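Local structure of ER-derived vesicles protein ERV41 (Saccharomyces cerevisiae, 3ZLC) at residues V20-D25 and F236-E241; L35-R40 and K47-E52; E160-D165 and I170-D175; T198-L203 and V207-Y212. The protein travels in COPII-coated vesicles, interacts with ERV46, and is required for efficient transport of a subset of secretory proteins from the endoplasmic reticulum to the Golgi. One frame throughout, in Å; residues are numbered along the deposited sequence.

Contact 1 (V20-D25 and F236-E241); sequences VQINMD and FKYNFE
I22 puts its CD1 methyl over one face of the Y238 ring. CD1 lies 3.9 Å from the ring centroid and 29° off its normal, a CH-pi contact. The isoleucine chain is stretched at its end (chi2 -178°), which carries CD1 across to the ring. V20 CG1 meets F240 CZ at 3.6 Å, approaching that ring obliquely. M24 SD stands oblique to F236, 5.1 Å from the ring centroid. This Met-aromatic contact is less certain, because M24 has two conformers. In the next shell, F161 stacks on F236, F163 touches Y238, and V125 packs on I22. The two strands run at 148° to each other, with axes 11.6 Å apart. They belong to different sheets packed face to face, a beta sandwich in the lumenal domain. N23 and D25 use their polar groups elsewhere, on S122, S162 and H118. No hydrogen bond crosses the contact, so here the sheets are joined by apolar and aromatic packing alone.

Contact 2 (L35-R40 and K47-E52); sequences LQINVR and KLVLEE
L48 brings its CD2 methyl obliquely against the N38 amide, nearest its oxygen. L48 CD2 is 3.6 Å from N38 OD1, and it also reaches Q36 OE1 at 3.7 Å. N38 ND2 gives a hydrogen bond of 2.9 Å to Q36 OE1. That bond leaves within the plane of the N38 amide but arrives above the plane of Q36, 62° out of it. N38 has a second conformer, so its amide may not always sit there. Q36 NE2 bonds onward to A136 O. An alanine in place of Q36 would probably leave N38 ND2 and A136 O without these partners and the N38 amide freer to turn. Behind these amides the backbones form an antiparallel ladder. V39 and K47 exchange two bonds, and V49 N gives a third to I37 O at 2.8 Å. Water 1 then bridges I37 N and V49 O. On the face opposite the amides, V39 CG2 meets V49 CG2 at 3.5 Å. Both valines hold CG1 anti to the backbone N (chi1 169° and 172°), which leaves the CG2 methyls to meet. This is the hairpin of strands 35-41 and 47-48. Strand 130-136 pairs with the first of these, and V39 and V49 pack on V125 and I123 of strand 117-126 in the other sheet.

Contact 3 (E160-D165 and I170-D175); sequences EFSFGD and IDNPLD
D175 and F161 make the one direct hydrogen bond between the segments. F161 N gives it to D175 OD1 at 2.9 Å, and the donor lies nearly in line with the carboxylate C-O bond. The other oxygen, D175 OD2, takes N172 ND2 at 2.9 Å from above the carboxylate plane. The aspartate is thus gripped at both oxygens. N172 and D175 also close a type I beta turn through D175 N and N172 O. Water 2 gives a proton to N172 OD1 and accepts one from F163 N. On the strand, S162 OG donates to E160 OE2 at 2.7 Å. The glutamate chain is extended (chi1 -177°, chi2 -176°), which brings its carboxylate alongside the serine.

The two carboxylates are near each other, with E160 OE2 5.6 Å from D175 OD2 and the planes almost perpendicular.

Apolar packing is lighter. The side chains of L174 and F161 lie side by side, pointing the same way, with L174 CD1 4.1 Å from F161 CD2. I170 CD1 reaches S162 CB. S162 CB also makes a van der Waals contact with the N172 amide, 3.4 Å from ND2.

Segment 170-175 is in the loop that follows strand 156-163 and leads to strand 177-179. Strand 19-28 pairs with 156-163, and L174 packs on Y191 of strand 188-200. Y212 OH of strand 209-219 bonds both F161 O and L174 N.

Contact 4 (T198-L203 and V207-Y212); sequences TLFKKL and VDTNQY
T209 and T198 meet near the turn of the beta hairpin formed by strands 188-200 and 209-219. T209 CB lies 3.5 Å from T198 OG1. From there OG1 turns between the backbone N and the carbonyl carbon (chi1 48°), which aims it at T198 O. It donates a short hydrogen bond to that oxygen, 2.5 Å long, from above the carbonyl plane. OG1 also lies at the edge of the F200 ring, 3.8 Å from F200 CD2. Water 5 donates to T209 OG1 and accepts from F200 N. The methyl T209 CG2 reaches F200 CD2 at 4.2 Å, and L203 CD1 lies slightly farther off. A valine here would lose OG1, and T198 O and water 5 would probably be left without this partner. The backbone also ties the strands: T198 N gives a nearly straight bond to T209 O at 2.8 Å. Further along, T198 CG2 packs on the Q211 amide, and water 3 joins T198 OG1 to Q211 OE1, 2.6 Å from the latter.

How the contacts relate
Contacts 1, 3 and 4 form a connected patch, and contact 2 joins it through contact 1. Strands 19-28 and 156-163 are neighbours in one sheet: N23 N is 2.8 Å from S162 O, a probable hydrogen bond between contacts 1 and 3. Contacts 3 and 4 meet where Y212 OH lies 2.7 Å from F161 O and D165 N lies 2.7 Å from D208 O. Contact 2 touches contact 1 at Y238 OH, 3.6 Å from V39 CG1. Contacts 2 and 4 are the farthest apart, with centres about 27 Å apart. Contact 1 packs one sheet on the other; contacts 2 and 4 lie within hairpins of the larger sheet. Contacts 1 and 4 touch at V20 CG2, 3.8 Å from D208 OD2.

Contact 1 (V20-D25 and F236-E241)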
loop_
_atom_site.group_PDB
_atom_site.type_symbol
_atom_site.label_atom_id
_atom_site.label_comp_id
_atom_site.label_asym_id
_atom_site.label_seq_id
_atom_site.Cartn_x
_atom_site.Cartn_y
_atom_site.Cartn_z
ATOM N N VAL A 20 -3.167 8.199 13.486
ATOM C CA VAL A 20 -3.821 7.001 12.970
ATOM C C VAL A 20 -2.744 6.001 12.563
ATOM O O VAL A 20 -1.650 6.406 12.152
ATOM C CB VAL A 20 -4.736 7.337 11.766
ATOM C CG1 VAL A 20 -3.901 7.835 10.570
ATOM C CG2 VAL A 20 -5.600 6.123 11.377
ATOM N N GLN A 21 -3.018 4.706 12.715
ATOM C CA GLN A 21 -2.100 3.673 12.210
ATOM C C GLN A 21 -2.372 3.377 10.743
ATOM O O GLN A 21 -3.521 3.171 10.355
ATOM C CB GLN A 21 -2.266 2.359 12.995
ATOM C CG GLN A 21 -1.986 2.492 14.480
ATOM C CD GLN A 21 -0.506 2.563 14.767
ATOM O OE1 GLN A 21 -0.046 3.369 15.575
ATOM N NE2 GLN A 21 0.254 1.710 14.102
ATOM N N ILE A 22 -1.319 3.349 9.926
ATOM C CA ILE A 22 -1.451 2.828 8.568
ATOM C C ILE A 22 -0.951 1.396 8.573
ATOM O O ILE A 22 0.203 1.130 8.944
ATOM C CB ILE A 22 -0.655 3.661 7.542
ATOM C CG1 ILE A 22 -1.190 5.095 7.506
ATOM C CG2 ILE A 22 -0.773 3.039 6.159
ATOM C CD1 ILE A 22 -0.500 6.007 6.461
ATOM N N ASN A 23 -1.819 0.464 8.180
ATOM C CA ASN A 23 -1.473 -0.954 8.209
ATOM C C ASN A 23 -1.212 -1.409 6.788
ATOM O O ASN A 23 -2.030 -1.175 5.898
ATOM C CB ASN A 23 -2.609 -1.787 8.807
ATOM C CG ASN A 23 -3.207 -1.157 10.040
ATOM O OD1 ASN A 23 -2.530 -1.004 11.068
ATOM N ND2 ASN A 23 -4.489 -0.797 9.958
ATOM N N MET A 24 -0.085 -2.079 6.567
ATOM C CA MET A 24 0.341 -2.419 5.216
ATOM C C MET A 24 0.904 -3.844 5.138
ATOM O O MET A 24 1.620 -4.279 6.031
ATOM C CB MET A 24 1.406 -1.416 4.763
ATOM C CG MET A 24 1.501 -1.245 3.270
ATOM S SD MET A 24 2.856 -0.176 2.738
ATOM C CE MET A 24 3.830 -0.121 4.248
ATOM N N ASP A 25 0.594 -4.548 4.062
ATOM C CA ASP A 25 1.189 -5.843 3.815
ATOM C C ASP A 25 1.239 -5.891 2.308
ATOM O O ASP A 25 0.203 -5.960 1.646
ATOM C CB ASP A 25 0.323 -6.971 4.382
ATOM C CG ASP A 25 1.011 -8.329 4.261
ATOM O OD1 ASP A 25 1.439 -8.684 3.136
ATOM O OD2 ASP A 25 1.168 -9.010 5.286
ATOM N N PHE A 236 1.426 6.135 -1.753
ATOM C CA PHE A 236 0.076 6.174 -1.193
ATOM C C PHE A 236 -0.161 7.561 -0.622
ATOM O O PHE A 236 0.411 7.911 0.411
ATOM C CB PHE A 236 -0.046 5.157 -0.067
ATOM C CG PHE A 236 0.157 3.723 -0.512
ATOM C CD1 PHE A 236 1.423 3.152 -0.512
ATOM C CD2 PHE A 236 -0.929 2.938 -0.909
ATOM C CE1 PHE A 236 1.617 1.813 -0.906
ATOM C CE2 PHE A 236 -0.746 1.603 -1.304
ATOM C CZ PHE A 236 0.529 1.042 -1.303
ATOM N N LYS A 237 -0.963 8.367 -1.306
ATOM C CA LYS A 237 -1.314 9.677 -0.773
ATOM C C LYS A 237 -2.577 9.517 0.045
ATOM O O LYS A 237 -3.488 8.758 -0.329
ATOM C CB LYS A 237 -1.535 10.689 -1.897
ATOM C CG LYS A 237 -0.312 10.889 -2.778
ATOM C CD LYS A 237 0.026 12.365 -2.927
ATOM C CE LYS A 237 1.204 12.563 -3.878
ATOM N NZ LYS A 237 1.589 14.000 -4.021
ATOM N N TYR A 238 -2.631 10.187 1.189
ATOM C CA TYR A 238 -3.829 10.061 2.013
ATOM C C TYR A 238 -4.282 11.396 2.572
ATOM O O TYR A 238 -3.472 12.272 2.879
ATOM C CB TYR A 238 -3.624 9.027 3.139
ATOM C CG TYR A 238 -2.327 9.204 3.904
ATOM C CD1 TYR A 238 -2.248 10.109 4.955
ATOM C CD2 TYR A 238 -1.187 8.467 3.583
ATOM C CE1 TYR A 238 -1.086 10.277 5.672
ATOM C CE2 TYR A 238 0.005 8.639 4.306
ATOM C CZ TYR A 238 0.040 9.547 5.348
ATOM O OH TYR A 238 1.194 9.759 6.087
ATOM N N ASN A 239 -5.594 11.559 2.663
ATOM C CA ASN A 239 -6.157 12.694 3.372
ATOM C C ASN A 239 -7.368 12.213 4.156
ATOM O O ASN A 239 -7.940 11.158 3.847
ATOM C CB ASN A 239 -6.555 13.812 2.416
ATOM C CG ASN A 239 -6.525 15.162 3.085
ATOM O OD1 ASN A 239 -6.587 15.252 4.325
ATOM N ND2 ASN A 239 -6.415 16.223 2.288
ATOM N N PHE A 240 -7.766 12.986 5.157
ATOM C CA PHE A 240 -8.814 12.550 6.074
ATOM C C PHE A 240 -9.990 13.500 5.997
ATOM O O PHE A 240 -9.842 14.708 6.182
ATOM C CB PHE A 240 -8.243 12.453 7.498
ATOM C CG PHE A 240 -7.058 11.515 7.586
ATOM C CD1 PHE A 240 -7.247 10.160 7.799
ATOM C CD2 PHE A 240 -5.756 11.995 7.401
ATOM C CE1 PHE A 240 -6.155 9.284 7.854
ATOM C CE2 PHE A 240 -4.658 11.122 7.445
ATOM C CZ PHE A 240 -4.862 9.768 7.677
ATOM N N GLU A 241 -11.160 12.948 5.696
ATOM C CA GLU A 241 -12.350 13.768 5.507
ATOM C C GLU A 241 -12.831 14.333 6.832
ATOM O O GLU A 241 -12.744 13.650 7.862
ATOM C CB GLU A 241 -13.450 12.926 4.858
ATOM C CG GLU A 241 -13.000 12.315 3.530
ATOM C CD GLU A 241 -14.147 11.726 2.746
ATOM O OE1 GLU A 241 -15.291 11.864 3.224
ATOM O OE2 GLU A 241 -13.914 11.139 1.655
#

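Contact 2 (L35-R40 and K47-E52)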
loop_
_atom_site.group_PDB
_atom_site.type_symbol
_atom_site.label_atom_id
_atom_site.label_comp_id
_atom_site.label_asym_id
_atom_site.label_seq_id
_atom_site.Cartn_x
_atom_site.Cartn_y
_atom_site.Cartn_z
ATOM N N LEU A 35 15.363 -1.005 -1.383
ATOM C CA LEU A 35 14.169 -0.199 -1.120
ATOM C C LEU A 35 14.331 0.754 0.053
ATOM O O LEU A 35 15.041 0.447 1.023
ATOM C CB LEU A 35 12.956 -1.107 -0.863
ATOM C CG LEU A 35 12.542 -1.991 -2.041
ATOM C CD1 LEU A 35 11.333 -2.853 -1.696
ATOM C CD2 LEU A 35 12.279 -1.148 -3.283
ATOM N N GLN A 36 13.672 1.909 -0.038
ATOM C CA GLN A 36 13.503 2.776 1.122
ATOM C C GLN A 36 12.031 3.173 1.237
ATOM O O GLN A 36 11.322 3.323 0.228
ATOM C CB GLN A 36 14.409 4.011 1.038
ATOM C CG GLN A 36 13.995 5.038 -0.014
ATOM C CD GLN A 36 14.762 6.346 0.120
ATOM O OE1 GLN A 36 14.887 6.896 1.217
ATOM N NE2 GLN A 36 15.282 6.847 -0.999
ATOM N N ILE A 37 11.559 3.322 2.468
ATOM C CA ILE A 37 10.154 3.659 2.697
ATOM C C ILE A 37 10.120 4.932 3.537
ATOM O O ILE A 37 10.727 4.976 4.619
ATOM C CB ILE A 37 9.432 2.497 3.380
ATOM C CG1 ILE A 37 9.500 1.253 2.482
ATOM C CG2 ILE A 37 7.968 2.848 3.710
ATOM C CD1 ILE A 37 8.912 0.053 3.103
ATOM N N ASN A 38 9.473 5.976 3.010
ATOM C CA ASN A 38 9.399 7.270 3.687
ATOM C C ASN A 38 7.952 7.686 3.968
ATOM O O ASN A 38 7.038 7.322 3.222
ATOM C CB ASN A 38 10.057 8.357 2.833
ATOM C CG ASN A 38 11.584 8.262 2.815
ATOM O OD1 ASN A 38 12.267 8.835 3.670
ATOM N ND2 ASN A 38 12.123 7.550 1.825
ATOM N N VAL A 39 7.757 8.457 5.034
ATOM C CA VAL A 39 6.468 9.089 5.306
ATOM C C VAL A 39 6.728 10.587 5.329
ATOM O O VAL A 39 7.761 11.052 5.843
ATOM C CB VAL A 39 5.839 8.642 6.655
ATOM C CG1 VAL A 39 4.646 9.526 7.008
ATOM C CG2 VAL A 39 5.374 7.216 6.581
ATOM N N ARG A 40 5.837 11.365 4.731
ATOM C CA ARG A 40 5.904 12.794 4.981
ATOM C C ARG A 40 4.503 13.352 5.066
ATOM O O ARG A 40 3.559 12.744 4.554
ATOM C CB ARG A 40 6.746 13.520 3.935
ATOM C CG ARG A 40 6.297 13.327 2.512
ATOM C CD ARG A 40 6.672 14.558 1.710
ATOM N NE ARG A 40 6.201 14.492 0.329
ATOM C CZ ARG A 40 6.481 15.399 -0.602
ATOM N NH1 ARG A 40 7.239 16.447 -0.304
ATOM N NH2 ARG A 40 6.006 15.254 -1.832
ATOM N N LYS A 47 10.332 11.470 6.760
ATOM C CA LYS A 47 10.832 10.619 7.832
ATOM C C LYS A 47 10.990 9.193 7.310
ATOM O O LYS A 47 10.020 8.581 6.833
ATOM C CB LYS A 47 9.874 10.633 9.027
ATOM C CG LYS A 47 10.231 9.644 10.133
ATOM C CD LYS A 47 9.355 9.840 11.369
ATOM C CE LYS A 47 7.908 9.404 11.134
ATOM N NZ LYS A 47 7.021 9.748 12.289
ATOM N N LEU A 48 12.210 8.673 7.397
ATOM C CA LEU A 48 12.486 7.284 7.023
ATOM C C LEU A 48 11.749 6.311 7.934
ATOM O O LEU A 48 11.860 6.378 9.161
ATOM C CB LEU A 48 13.987 6.996 7.067
ATOM C CG LEU A 48 14.753 7.090 5.747
ATOM C CD1 LEU A 48 16.248 6.901 5.980
ATOM C CD2 LEU A 48 14.248 6.061 4.764
ATOM N N VAL A 49 10.972 5.417 7.337
ATOM C CA VAL A 49 10.334 4.368 8.107
ATOM C C VAL A 49 11.290 3.187 8.123
ATOM O O VAL A 49 11.528 2.536 7.102
ATOM C CB VAL A 49 8.993 3.938 7.505
ATOM C CG1 VAL A 49 8.486 2.708 8.235
ATOM C CG2 VAL A 49 7.996 5.062 7.603
ATOM N N LEU A 50 11.873 2.930 9.283
ATOM C CA LEU A 50 12.816 1.838 9.401
ATOM C C LEU A 50 12.261 0.803 10.356
ATOM O O LEU A 50 11.973 -0.329 9.962
ATOM C CB LEU A 50 14.169 2.357 9.886
ATOM C CG LEU A 50 14.981 3.113 8.831
ATOM C CD1 LEU A 50 16.186 3.800 9.445
ATOM C CD2 LEU A 50 15.425 2.169 7.721
ATOM N N GLU A 51 12.071 1.214 11.603
ATOM C CA GLU A 51 11.733 0.282 12.668
ATOM C C GLU A 51 10.274 -0.171 12.689
ATOM O O GLU A 51 9.967 -1.184 13.311
ATOM C CB GLU A 51 12.156 0.839 14.040
ATOM C CG GLU A 51 11.436 2.109 14.474
ATOM C CD GLU A 51 11.831 2.545 15.877
ATOM O OE1 GLU A 51 12.991 2.970 16.067
ATOM O OE2 GLU A 51 10.975 2.469 16.787
ATOM N N GLU A 52 9.377 0.551 12.013
ATOM C CA GLU A 52 7.946 0.234 12.114
ATOM C C GLU A 52 7.495 -0.851 11.142
ATOM O O GLU A 52 6.365 -1.339 11.234
ATOM C CB GLU A 52 7.071 1.481 11.920
ATOM C CG GLU A 52 7.010 2.412 13.123
ATOM C CD GLU A 52 7.819 3.668 12.913
ATOM O OE1 GLU A 52 8.740 3.638 12.066
ATOM O OE2 GLU A 52 7.537 4.680 13.593
HETATM O O HOH W 1 13.133 2.522 4.904
#

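Contact 3 (E160-D165 and I170-D175)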
loop_
_atom_site.group_PDB
_atom_site.type_symbol
_atom_site.label_atom_id
_atom_site.label_comp_id
_atom_site.label_asym_id
_atom_site.label_seq_id
_atom_site.Cartn_x
_atom_site.Cartn_y
_atom_site.Cartn_z
ATOM N N GLU A 160 -2.775 -6.031 2.145
ATOM C CA GLU A 160 -3.528 -5.126 3.021
ATOM C C GLU A 160 -3.024 -3.701 2.909
ATOM O O GLU A 160 -1.815 -3.467 2.805
ATOM C CB GLU A 160 -3.420 -5.554 4.500
ATOM C CG GLU A 160 -4.288 -4.640 5.412
ATOM C CD GLU A 160 -4.147 -4.941 6.898
ATOM O OE1 GLU A 160 -3.322 -5.811 7.260
ATOM O OE2 GLU A 160 -4.858 -4.289 7.704
ATOM N N PHE A 161 -3.959 -2.751 2.938
ATOM C CA PHE A 161 -3.634 -1.346 3.141
ATOM C C PHE A 161 -4.852 -0.713 3.811
ATOM O O PHE A 161 -5.898 -0.564 3.183
ATOM C CB PHE A 161 -3.330 -0.635 1.822
ATOM C CG PHE A 161 -2.765 0.733 2.021
ATOM C CD1 PHE A 161 -1.451 0.888 2.442
ATOM C CD2 PHE A 161 -3.551 1.866 1.827
ATOM C CE1 PHE A 161 -0.912 2.150 2.653
ATOM C CE2 PHE A 161 -3.023 3.127 2.035
ATOM C CZ PHE A 161 -1.704 3.271 2.454
ATOM N N SER A 162 -4.731 -0.390 5.095
ATOM C CA SER A 162 -5.887 0.058 5.875
ATOM C C SER A 162 -5.439 1.122 6.864
ATOM O O SER A 162 -4.225 1.306 7.092
ATOM C CB SER A 162 -6.529 -1.122 6.622
ATOM O OG SER A 162 -5.623 -1.662 7.570
ATOM N N PHE A 163 -6.420 1.818 7.436
ATOM C CA PHE A 163 -6.189 2.902 8.397
ATOM C C PHE A 163 -6.926 2.568 9.666
ATOM O O PHE A 163 -8.150 2.318 9.639
ATOM C CB PHE A 163 -6.766 4.216 7.861
ATOM C CG PHE A 163 -6.090 4.703 6.613
ATOM C CD1 PHE A 163 -6.485 4.240 5.369
ATOM C CD2 PHE A 163 -5.026 5.596 6.691
ATOM C CE1 PHE A 163 -5.851 4.676 4.205
ATOM C CE2 PHE A 163 -4.379 6.046 5.526
ATOM C CZ PHE A 163 -4.797 5.581 4.287
ATOM N N GLY A 164 -6.204 2.568 10.784
ATOM C CA GLY A 164 -6.841 2.381 12.077
ATOM C C GLY A 164 -6.942 0.925 12.504
ATOM O O GLY A 164 -6.097 0.096 12.144
ATOM N N ASP A 165 -7.960 0.615 13.303
ATOM C CA ASP A 165 -8.139 -0.738 13.813
ATOM C C ASP A 165 -8.932 -1.605 12.823
ATOM O O ASP A 165 -9.936 -1.167 12.266
ATOM C CB ASP A 165 -8.905 -0.680 15.135
ATOM C CG ASP A 165 -8.120 0.019 16.230
ATOM O OD1 ASP A 165 -6.883 -0.090 16.225
ATOM O OD2 ASP A 165 -8.741 0.689 17.079
ATOM N N ILE A 170 -14.889 -4.407 7.552
ATOM C CA ILE A 170 -13.934 -3.661 6.733
ATOM C C ILE A 170 -13.894 -4.158 5.282
ATOM O O ILE A 170 -14.066 -5.342 5.002
ATOM C CB ILE A 170 -12.519 -3.653 7.373
ATOM C CG1 ILE A 170 -11.660 -2.507 6.831
ATOM C CG2 ILE A 170 -11.826 -4.988 7.209
ATOM C CD1 ILE A 170 -10.397 -2.270 7.695
ATOM N N ASP A 171 -13.706 -3.237 4.355
ATOM C CA ASP A 171 -13.619 -3.600 2.951
ATOM C C ASP A 171 -12.776 -2.509 2.324
ATOM O O ASP A 171 -13.299 -1.465 1.946
ATOM C CB ASP A 171 -15.030 -3.641 2.330
ATOM C CG ASP A 171 -15.023 -4.212 0.908
ATOM O OD1 ASP A 171 -13.926 -4.287 0.316
ATOM O OD2 ASP A 171 -16.098 -4.594 0.379
ATOM N N ASN A 172 -11.461 -2.719 2.283
ATOM C CA ASN A 172 -10.526 -1.708 1.794
ATOM C C ASN A 172 -10.339 -1.863 0.290
ATOM O O ASN A 172 -10.083 -2.972 -0.191
ATOM C CB ASN A 172 -9.160 -1.878 2.491
ATOM C CG ASN A 172 -9.258 -1.742 3.997
ATOM O OD1 ASN A 172 -9.712 -0.700 4.503
ATOM N ND2 ASN A 172 -8.867 -2.798 4.727
ATOM N N PRO A 173 -10.454 -0.763 -0.464
ATOM C CA PRO A 173 -10.353 -0.935 -1.919
ATOM C C PRO A 173 -9.031 -1.568 -2.376
ATOM O O PRO A 173 -9.041 -2.315 -3.363
ATOM C CB PRO A 173 -10.424 0.495 -2.451
ATOM C CG PRO A 173 -11.106 1.305 -1.346
ATOM C CD PRO A 173 -10.805 0.613 -0.053
ATOM N N LEU A 174 -7.916 -1.273 -1.704
ATOM C CA LEU A 174 -6.626 -1.800 -2.190
ATOM C C LEU A 174 -6.281 -3.203 -1.701
ATOM O O LEU A 174 -5.354 -3.815 -2.231
ATOM C CB LEU A 174 -5.469 -0.833 -1.896
ATOM C CG LEU A 174 -5.694 0.553 -2.504
ATOM C CD1 LEU A 174 -4.508 1.451 -2.158
ATOM C CD2 LEU A 174 -5.921 0.472 -4.019
ATOM N N ASP A 175 -7.025 -3.739 -0.730
ATOM C CA ASP A 175 -6.751 -5.099 -0.236
ATOM C C ASP A 175 -6.894 -6.126 -1.339
ATOM O O ASP A 175 -7.852 -6.071 -2.121
ATOM C CB ASP A 175 -7.732 -5.512 0.886
ATOM C CG ASP A 175 -7.410 -4.869 2.216
ATOM O OD1 ASP A 175 -6.471 -4.058 2.275
ATOM O OD2 ASP A 175 -8.132 -5.144 3.200
HETATM O O HOH W 2 -9.193 1.403 6.423
#

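Contact 4 (T198-L203 and V207-Y212)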
loop_
_atom_site.group_PDB
_atom_site.type_symbol
_atom_site.label_atom_id
_atom_site.label_comp_id
_atom_site.label_asym_id
_atom_site.label_seq_id
_atom_site.Cartn_x
_atom_site.Cartn_y
_atom_site.Cartn_z
ATOM N N THR A 198 -15.350 6.192 11.016
ATOM C CA THR A 198 -16.719 5.721 11.206
ATOM C C THR A 198 -16.984 5.323 12.652
ATOM O O THR A 198 -16.088 4.869 13.363
ATOM C CB THR A 198 -17.018 4.530 10.303
ATOM O OG1 THR A 198 -16.013 3.523 10.505
ATOM C CG2 THR A 198 -17.029 4.963 8.847
ATOM N N LEU A 199 -18.214 5.512 13.093
ATOM C CA LEU A 199 -18.591 5.028 14.406
ATOM C C LEU A 199 -19.635 3.941 14.221
ATOM O O LEU A 199 -20.765 4.218 13.816
ATOM C CB LEU A 199 -19.118 6.171 15.288
ATOM C CG LEU A 199 -19.770 5.764 16.625
ATOM C CD1 LEU A 199 -18.975 4.684 17.317
ATOM C CD2 LEU A 199 -19.928 6.957 17.559
ATOM N N PHE A 200 -19.247 2.695 14.481
ATOM C CA PHE A 200 -20.213 1.602 14.472
ATOM C C PHE A 200 -20.657 1.410 15.904
ATOM O O PHE A 200 -19.873 0.940 16.733
ATOM C CB PHE A 200 -19.582 0.299 13.982
ATOM C CG PHE A 200 -19.144 0.334 12.546
ATOM C CD1 PHE A 200 -20.047 0.061 11.518
ATOM C CD2 PHE A 200 -17.828 0.617 12.222
ATOM C CE1 PHE A 200 -19.637 0.089 10.188
ATOM C CE2 PHE A 200 -17.409 0.644 10.889
ATOM C CZ PHE A 200 -18.320 0.381 9.874
ATOM N N LYS A 201 -21.907 1.751 16.206
ATOM C CA LYS A 201 -22.398 1.603 17.576
ATOM C C LYS A 201 -22.349 0.151 18.065
ATOM O O LYS A 201 -22.314 -0.103 19.270
ATOM C CB LYS A 201 -23.806 2.196 17.708
ATOM C CG LYS A 201 -23.820 3.720 17.704
ATOM C CD LYS A 201 -25.237 4.269 17.776
ATOM C CE LYS A 201 -25.229 5.793 17.796
ATOM N NZ LYS A 201 -26.602 6.362 17.674
ATOM N N LYS A 202 -22.328 -0.796 17.127
ATOM C CA LYS A 202 -22.191 -2.216 17.467
ATOM C C LYS A 202 -20.774 -2.573 17.932
ATOM O O LYS A 202 -20.552 -3.644 18.496
ATOM C CB LYS A 202 -22.577 -3.093 16.271
ATOM C CG LYS A 202 -24.051 -3.484 16.223
ATOM C CD LYS A 202 -24.299 -4.511 15.121
ATOM C CE LYS A 202 -25.341 -5.547 15.539
ATOM N NZ LYS A 202 -26.693 -5.307 14.967
ATOM N N LEU A 203 -19.825 -1.668 17.701
ATOM C CA LEU A 203 -18.421 -1.910 18.027
ATOM C C LEU A 203 -17.903 -0.996 19.151
ATOM O O LEU A 203 -17.002 -1.372 19.913
ATOM C CB LEU A 203 -17.556 -1.733 16.772
ATOM C CG LEU A 203 -17.812 -2.733 15.645
ATOM C CD1 LEU A 203 -16.834 -2.514 14.501
ATOM C CD2 LEU A 203 -17.724 -4.164 16.154
ATOM N N VAL A 207 -12.954 2.075 19.333
ATOM C CA VAL A 207 -12.228 1.440 18.237
ATOM C C VAL A 207 -12.040 2.438 17.098
ATOM O O VAL A 207 -12.986 3.105 16.683
ATOM C CB VAL A 207 -12.927 0.130 17.758
ATOM C CG1 VAL A 207 -14.312 0.416 17.245
ATOM C CG2 VAL A 207 -12.102 -0.574 16.701
ATOM N N ASP A 208 -10.809 2.548 16.602
ATOM C CA ASP A 208 -10.474 3.503 15.550
ATOM C C ASP A 208 -10.811 2.942 14.158
ATOM O O ASP A 208 -9.923 2.536 13.410
ATOM C CB ASP A 208 -8.982 3.876 15.640
ATOM C CG ASP A 208 -8.608 5.036 14.730
ATOM O OD1 ASP A 208 -9.516 5.650 14.124
ATOM O OD2 ASP A 208 -7.403 5.335 14.612
ATOM N N THR A 209 -12.096 2.945 13.808
ATOM C CA THR A 209 -12.557 2.403 12.528
ATOM C C THR A 209 -12.605 3.458 11.435
ATOM O O THR A 209 -13.117 4.563 11.645
ATOM C CB THR A 209 -13.951 1.758 12.663
ATOM O OG1 THR A 209 -14.830 2.656 13.360
ATOM C CG2 THR A 209 -13.848 0.462 13.445
ATOM N N ASN A 210 -12.072 3.106 10.268
ATOM C CA ASN A 210 -12.046 4.015 9.121
ATOM C C ASN A 210 -12.272 3.220 7.862
ATOM O O ASN A 210 -11.893 2.038 7.781
ATOM C CB ASN A 210 -10.675 4.700 8.992
ATOM C CG ASN A 210 -10.293 5.478 10.227
ATOM O OD1 ASN A 210 -10.537 6.681 10.312
ATOM N ND2 ASN A 210 -9.684 4.802 11.193
ATOM N N GLN A 211 -12.862 3.870 6.869
ATOM C CA GLN A 211 -12.931 3.293 5.536
ATOM C C GLN A 211 -12.416 4.329 4.539
ATOM O O GLN A 211 -12.364 5.535 4.844
ATOM C CB GLN A 211 -14.381 2.886 5.225
ATOM C CG GLN A 211 -15.404 4.044 5.285
ATOM C CD GLN A 211 -16.824 3.517 5.317
ATOM O OE1 GLN A 211 -17.200 2.791 6.242
ATOM N NE2 GLN A 211 -17.617 3.850 4.294
ATOM N N TYR A 212 -11.999 3.880 3.364
ATOM C CA TYR A 212 -11.504 4.837 2.381
ATOM C C TYR A 212 -11.964 4.525 0.975
ATOM O O TYR A 212 -12.337 3.374 0.653
ATOM C CB TYR A 212 -9.971 4.978 2.439
ATOM C CG TYR A 212 -9.173 3.748 2.035
ATOM C CD1 TYR A 212 -8.916 2.730 2.947
ATOM C CD2 TYR A 212 -8.621 3.642 0.753
ATOM C CE1 TYR A 212 -8.147 1.610 2.590
ATOM C CE2 TYR A 212 -7.858 2.530 0.384
ATOM C CZ TYR A 212 -7.617 1.538 1.300
ATOM O OH TYR A 212 -6.877 0.441 0.916
HETATM O O HOH W 3 -15.774 2.060 8.281
HETATM O O HOH W 4 -14.471 5.286 15.804
HETATM O O HOH W 5 -16.741 2.060 15.419
#